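Local coordinates for putative TOXIN related protein (Parabacteroides distasonis ATCC 8503, PDB 3K0Y) that is of unknown function, a putative toxin-related protein that pairs a NigD-like N-terminal OB domain with a C-terminal beta sandwich, at residues D104-G116 / Y190-Y203. Residues are numbered along the deposited sequence; the frame is centred on the assembly and turned at random.
Sequences DPVSIYNNNMWIG and YWTSEGKQAYKLKY
With CG turned beside its backbone N (chi1 -81°), Tyr-199 sends its ring across to 104-116, while Ile-108, its CG1 likewise beside the backbone N and its chain extended beyond, lays CD1 over one face of Tyr-190. Ile-108 CD1 sits 4.0 Å from the centroid of the Tyr-190 ring, a CH-pi contact only 20° off the normal, though displaced toward the rim. The other branch of Ile-108, CG2, runs alongside Tyr-199, and the hydroxyl of that tyrosine donates to the main chain: Tyr-199 OH lies 2.7 Å from Ile-108 O, tilted from the carbonyl plane. The bond pins the end of the tyrosine side chain to the backbone just before the type II turn Tyr-109 to Asn-112. OD1 and ND2 of Asn-110 lie near Tyr-199 CE1, with the amide and ring planes 69° apart.

Selenomethionine Met-113 is straight as far as SE and then bends at chi3, which brings Met-113 CE to the edge of the Tyr-199 ring, 3.8 Å from Tyr-199 CD2, and also near Tyr-190. Farther along, Leu-201 CD2 fits against the backbone at Trp-114 CA and meets Ile-115 CG1 at 3.9 Å, while Ile-115 CD1 reaches the edge of the Tyr-203 ring. Leu-120 adds to this apolar layer, touching both Met-113 and Leu-201.

At the other end the two segments close up and the backbones themselves join: Val-106 N donates to Trp-191 O at 2.8 Å, nearly straight and in the carbonyl plane, and Pro-105 packs on the type I turn of the 190-203 hairpin.

Strands 113-116 and 195-203 run 7.6 Å apart at closest approach and nearly parallel, yet belong to different sheets. Apolar and aromatic side chains packed between two facing sheets are the hallmark of a beta sandwich, here the NigD-like C-terminal domain.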
loop_
_atom_site.group_PDB
_atom_site.type_symbol
_atom_site.label_atom_id
_atom_site.label_comp_id
_atom_site.label_asym_id
_atom_site.label_seq_id
_atom_site.Cartn_x
_atom_site.Cartn_y
_atom_site.Cartn_z
ATOM N N ASP A 104 15.475 3.700 9.835
ATOM C CA ASP A 104 15.553 5.089 9.466
ATOM C C ASP A 104 14.155 5.706 9.607
ATOM O O ASP A 104 13.221 5.278 8.944
ATOM C CB ASP A 104 16.074 5.213 8.046
ATOM C CG ASP A 104 17.554 4.891 7.956
ATOM O OD1 ASP A 104 18.329 5.472 8.737
ATOM O OD2 ASP A 104 17.933 4.068 7.103
ATOM N N PRO A 105 14.027 6.730 10.452
ATOM C CA PRO A 105 12.701 7.237 10.724
ATOM C C PRO A 105 11.956 7.815 9.523
ATOM O O PRO A 105 12.540 8.233 8.530
ATOM C CB PRO A 105 12.941 8.285 11.836
ATOM C CG PRO A 105 14.349 8.729 11.620
ATOM C CD PRO A 105 15.060 7.463 11.207
ATOM N N VAL A 106 10.642 7.769 9.621
ATOM C CA VAL A 106 9.739 8.405 8.674
ATOM C C VAL A 106 8.679 9.203 9.436
ATOM O O VAL A 106 8.519 9.081 10.670
ATOM C CB VAL A 106 9.022 7.355 7.805
ATOM C CG1 VAL A 106 10.062 6.410 7.033
ATOM C CG2 VAL A 106 8.044 6.548 8.650
ATOM N N SER A 107 7.910 9.952 8.662
ATOM C CA SER A 107 6.766 10.711 9.138
ATOM C C SER A 107 5.465 10.175 8.478
ATOM O O SER A 107 5.372 10.137 7.250
ATOM C CB SER A 107 7.011 12.138 8.679
ATOM O OG SER A 107 6.040 12.988 9.164
ATOM N N ILE A 108 4.499 9.708 9.264
ATOM C CA ILE A 108 3.181 9.363 8.737
ATOM C C ILE A 108 2.070 10.077 9.561
ATOM O O ILE A 108 1.964 9.879 10.738
ATOM C CB ILE A 108 2.941 7.856 8.773
ATOM C CG1 ILE A 108 4.079 7.060 8.072
ATOM C CG2 ILE A 108 1.647 7.495 8.092
ATOM C CD1 ILE A 108 3.967 5.544 8.279
ATOM N N TYR A 109 1.274 10.925 8.947
ATOM C CA TYR A 109 0.201 11.563 9.664
ATOM C C TYR A 109 -0.997 10.632 9.632
ATOM O O TYR A 109 -1.111 9.746 8.776
ATOM C CB TYR A 109 -0.151 12.878 9.046
ATOM C CG TYR A 109 0.874 13.919 9.341
ATOM C CD1 TYR A 109 2.139 13.923 8.697
ATOM C CD2 TYR A 109 0.625 14.877 10.304
ATOM C CE1 TYR A 109 3.098 14.909 9.010
ATOM C CE2 TYR A 109 1.545 15.835 10.602
ATOM C CZ TYR A 109 2.788 15.859 9.961
ATOM O OH TYR A 109 3.653 16.855 10.353
ATOM N N ASN A 110 -1.810 10.761 10.648
ATOM C CA ASN A 110 -3.160 10.186 10.668
ATOM C C ASN A 110 -3.918 10.552 9.366
ATOM O O ASN A 110 -3.985 11.735 8.924
ATOM C CB ASN A 110 -3.923 10.716 11.874
ATOM C CG ASN A 110 -3.398 10.171 13.191
ATOM O OD1 ASN A 110 -2.341 10.606 13.734
ATOM N ND2 ASN A 110 -4.099 9.151 13.698
ATOM N N ASN A 111 -4.417 9.515 8.741
ATOM C CA ASN A 111 -5.236 9.581 7.514
ATOM C C ASN A 111 -4.380 9.314 6.319
ATOM O O ASN A 111 -4.920 9.161 5.256
ATOM C CB ASN A 111 -6.119 10.823 7.376
ATOM C CG ASN A 111 -7.078 10.928 8.494
ATOM O OD1 ASN A 111 -7.309 9.953 9.221
ATOM N ND2 ASN A 111 -7.628 12.081 8.679
ATOM N N ASN A 112 -3.062 9.211 6.523
ATOM C CA ASN A 112 -2.095 8.961 5.448
ATOM C C ASN A 112 -1.733 7.493 5.465
ATOM O O ASN A 112 -0.826 7.031 4.729
ATOM C CB ASN A 112 -0.845 9.896 5.551
ATOM C CG ASN A 112 -1.107 11.341 4.989
ATOM O OD1 ASN A 112 -2.131 11.609 4.386
ATOM N ND2 ASN A 112 -0.143 12.243 5.169
HETATM N N MSE A 113 -2.408 6.737 6.330
HETATM C CA MSE A 113 -2.326 5.277 6.271
HETATM C C MSE A 113 -3.732 4.722 6.213
HETATM O O MSE A 113 -4.529 5.029 7.052
HETATM C CB MSE A 113 -1.643 4.728 7.524
HETATM C CG MSE A 113 -1.280 3.299 7.327
HETATM SE SE MSE A 113 -0.368 2.375 8.800
HETATM C CE MSE A 113 1.129 3.457 9.082
ATOM N N TRP A 114 -4.059 3.890 5.225
ATOM C CA TRP A 114 -5.414 3.357 5.179
ATOM C C TRP A 114 -5.500 2.022 4.486
ATOM O O TRP A 114 -4.672 1.730 3.641
ATOM C CB TRP A 114 -6.356 4.377 4.521
ATOM C CG TRP A 114 -6.233 4.502 3.042
ATOM C CD1 TRP A 114 -7.048 3.942 2.107
ATOM C CD2 TRP A 114 -5.224 5.210 2.320
ATOM N NE1 TRP A 114 -6.629 4.271 0.862
ATOM C CE2 TRP A 114 -5.496 5.032 0.953
ATOM C CE3 TRP A 114 -4.135 6.004 2.692
ATOM C CZ2 TRP A 114 -4.730 5.617 -0.037
ATOM C CZ3 TRP A 114 -3.360 6.596 1.672
ATOM C CH2 TRP A 114 -3.677 6.393 0.343
ATOM N N ILE A 115 -6.518 1.227 4.834
ATOM C CA ILE A 115 -6.818 -0.015 4.150
ATOM C C ILE A 115 -7.758 0.254 2.989
ATOM O O ILE A 115 -8.753 0.948 3.149
ATOM C CB ILE A 115 -7.437 -1.087 5.086
ATOM C CG1 ILE A 115 -6.421 -1.476 6.173
ATOM C CG2 ILE A 115 -7.774 -2.367 4.270
ATOM C CD1 ILE A 115 -7.010 -2.432 7.231
ATOM N N GLY A 116 -7.410 -0.230 1.800
ATOM C CA GLY A 116 -8.248 -0.048 0.624
ATOM C C GLY A 116 -7.970 -1.172 -0.363
ATOM O O GLY A 116 -6.791 -1.462 -0.682
ATOM N N TYR A 190 5.615 1.855 13.215
ATOM C CA TYR A 190 6.615 2.506 12.352
ATOM C C TYR A 190 7.490 3.353 13.251
ATOM O O TYR A 190 7.111 3.611 14.388
ATOM C CB TYR A 190 5.947 3.363 11.266
ATOM C CG TYR A 190 5.058 4.445 11.798
ATOM C CD1 TYR A 190 3.794 4.156 12.252
ATOM C CD2 TYR A 190 5.481 5.767 11.835
ATOM C CE1 TYR A 190 2.983 5.134 12.763
ATOM C CE2 TYR A 190 4.675 6.747 12.344
ATOM C CZ TYR A 190 3.423 6.425 12.794
ATOM O OH TYR A 190 2.590 7.405 13.306
ATOM N N TRP A 191 8.642 3.783 12.757
ATOM C CA TRP A 191 9.594 4.539 13.562
ATOM C C TRP A 191 9.755 5.939 13.052
ATOM O O TRP A 191 9.827 6.184 11.844
ATOM C CB TRP A 191 10.936 3.818 13.680
ATOM C CG TRP A 191 10.731 2.645 14.549
ATOM C CD1 TRP A 191 10.695 2.610 15.941
ATOM C CD2 TRP A 191 10.375 1.332 14.110
ATOM N NE1 TRP A 191 10.367 1.336 16.372
ATOM C CE2 TRP A 191 10.172 0.537 15.269
ATOM C CE3 TRP A 191 10.205 0.747 12.847
ATOM C CZ2 TRP A 191 9.832 -0.811 15.186
ATOM C CZ3 TRP A 191 9.869 -0.594 12.781
ATOM C CH2 TRP A 191 9.699 -1.355 13.929
ATOM N N THR A 192 9.746 6.863 14.013
ATOM C CA THR A 192 9.815 8.275 13.752
ATOM C C THR A 192 10.994 8.846 14.512
ATOM O O THR A 192 11.682 8.131 15.240
ATOM C CB THR A 192 8.519 9.003 14.191
ATOM O OG1 THR A 192 8.479 9.114 15.624
ATOM C CG2 THR A 192 7.315 8.253 13.717
ATOM N N SER A 193 11.214 10.141 14.314
ATOM C CA SER A 193 12.296 10.867 14.953
ATOM C C SER A 193 12.060 10.992 16.457
ATOM O O SER A 193 12.999 11.195 17.207
ATOM C CB SER A 193 12.405 12.258 14.340
ATOM O OG SER A 193 11.203 12.973 14.579
ATOM N N GLU A 194 10.808 10.884 16.889
ATOM C CA GLU A 194 10.484 10.840 18.327
ATOM C C GLU A 194 10.080 9.417 18.775
ATOM O O GLU A 194 9.352 9.264 19.737
ATOM C CB GLU A 194 9.416 11.892 18.695
ATOM C CG GLU A 194 8.043 11.773 18.003
ATOM C CD GLU A 194 7.230 13.086 18.108
ATOM O OE1 GLU A 194 7.635 14.078 17.447
ATOM O OE2 GLU A 194 6.204 13.138 18.859
ATOM N N GLY A 195 10.566 8.400 18.050
ATOM C CA GLY A 195 10.485 6.998 18.461
ATOM C C GLY A 195 9.437 6.164 17.741
ATOM O O GLY A 195 8.822 6.604 16.762
ATOM N N LYS A 196 9.229 4.959 18.268
ATOM C CA LYS A 196 8.208 4.035 17.802
ATOM C C LYS A 196 6.797 4.562 18.005
ATOM O O LYS A 196 6.476 4.973 19.112
ATOM C CB LYS A 196 8.335 2.701 18.536
ATOM C CG LYS A 196 7.592 1.528 17.882
ATOM C CD LYS A 196 7.531 0.301 18.812
ATOM C CE LYS A 196 7.153 -1.001 18.088
ATOM N NZ LYS A 196 7.681 -2.230 18.820
ATOM N N GLN A 197 5.961 4.521 16.948
ATOM C CA GLN A 197 4.520 4.799 17.031
ATOM C C GLN A 197 3.756 3.684 16.372
ATOM O O GLN A 197 4.337 2.873 15.666
ATOM C CB GLN A 197 4.088 6.068 16.307
ATOM C CG GLN A 197 5.134 7.051 16.000
ATOM C CD GLN A 197 5.155 8.186 16.952
ATOM O OE1 GLN A 197 5.585 9.308 16.612
ATOM N NE2 GLN A 197 4.706 7.931 18.149
ATOM N N ALA A 198 2.447 3.731 16.536
ATOM C CA ALA A 198 1.510 2.699 16.114
ATOM C C ALA A 198 0.272 3.347 15.490
ATOM O O ALA A 198 -0.191 4.406 15.918
ATOM C CB ALA A 198 1.051 1.854 17.297
ATOM N N TYR A 199 -0.283 2.696 14.487
ATOM C CA TYR A 199 -1.573 3.097 14.015
ATOM C C TYR A 199 -2.430 1.858 13.994
ATOM O O TYR A 199 -1.949 0.799 13.693
ATOM C CB TYR A 199 -1.485 3.776 12.649
ATOM C CG TYR A 199 -1.071 5.240 12.741
ATOM C CD1 TYR A 199 -1.471 6.099 13.835
ATOM C CD2 TYR A 199 -0.232 5.771 11.768
ATOM C CE1 TYR A 199 -1.028 7.466 13.871
ATOM C CE2 TYR A 199 0.229 7.062 11.836
ATOM C CZ TYR A 199 -0.181 7.924 12.856
ATOM O OH TYR A 199 0.334 9.195 12.733
ATOM N N LYS A 200 -3.696 2.016 14.376
ATOM C CA LYS A 200 -4.619 0.910 14.509
ATOM C C LYS A 200 -5.718 1.042 13.513
ATOM O O LYS A 200 -6.468 2.013 13.554
ATOM C CB LYS A 200 -5.250 0.894 15.874
ATOM C CG LYS A 200 -4.370 0.506 16.974
ATOM C CD LYS A 200 -5.203 0.014 18.182
ATOM C CE LYS A 200 -4.284 -0.556 19.279
ATOM N NZ LYS A 200 -4.967 -0.526 20.596
ATOM N N LEU A 201 -5.858 0.059 12.656
ATOM C CA LEU A 201 -6.888 0.082 11.651
ATOM C C LEU A 201 -7.755 -1.171 11.805
ATOM O O LEU A 201 -7.352 -2.175 12.376
ATOM C CB LEU A 201 -6.289 0.120 10.229
ATOM C CG LEU A 201 -5.112 1.048 9.915
ATOM C CD1 LEU A 201 -3.797 0.400 10.352
ATOM C CD2 LEU A 201 -4.973 1.363 8.391
ATOM N N LYS A 202 -8.947 -1.094 11.249
ATOM C CA LYS A 202 -9.872 -2.217 11.213
ATOM C C LYS A 202 -9.590 -2.941 9.926
ATOM O O LYS A 202 -9.433 -2.296 8.910
ATOM C CB LYS A 202 -11.323 -1.706 11.213
ATOM C CG LYS A 202 -11.729 -1.008 12.461
ATOM C CD LYS A 202 -11.847 -1.986 13.574
ATOM C CE LYS A 202 -12.448 -1.386 14.840
ATOM N NZ LYS A 202 -12.085 -2.185 16.067
ATOM N N TYR A 203 -9.557 -4.268 9.980
ATOM C CA TYR A 203 -9.271 -5.148 8.829
ATOM C C TYR A 203 -10.181 -6.396 8.800
ATOM O O TYR A 203 -10.284 -7.154 9.777
ATOM C CB TYR A 203 -7.819 -5.608 8.868
ATOM C CG TYR A 203 -7.494 -6.561 7.741
ATOM C CD1 TYR A 203 -7.444 -6.115 6.414
ATOM C CD2 TYR A 203 -7.266 -7.900 7.985
ATOM C CE1 TYR A 203 -7.175 -6.984 5.359
ATOM C CE2 TYR A 203 -7.003 -8.785 6.937
ATOM C CZ TYR A 203 -6.941 -8.308 5.629
ATOM O OH TYR A 203 -6.696 -9.178 4.595
#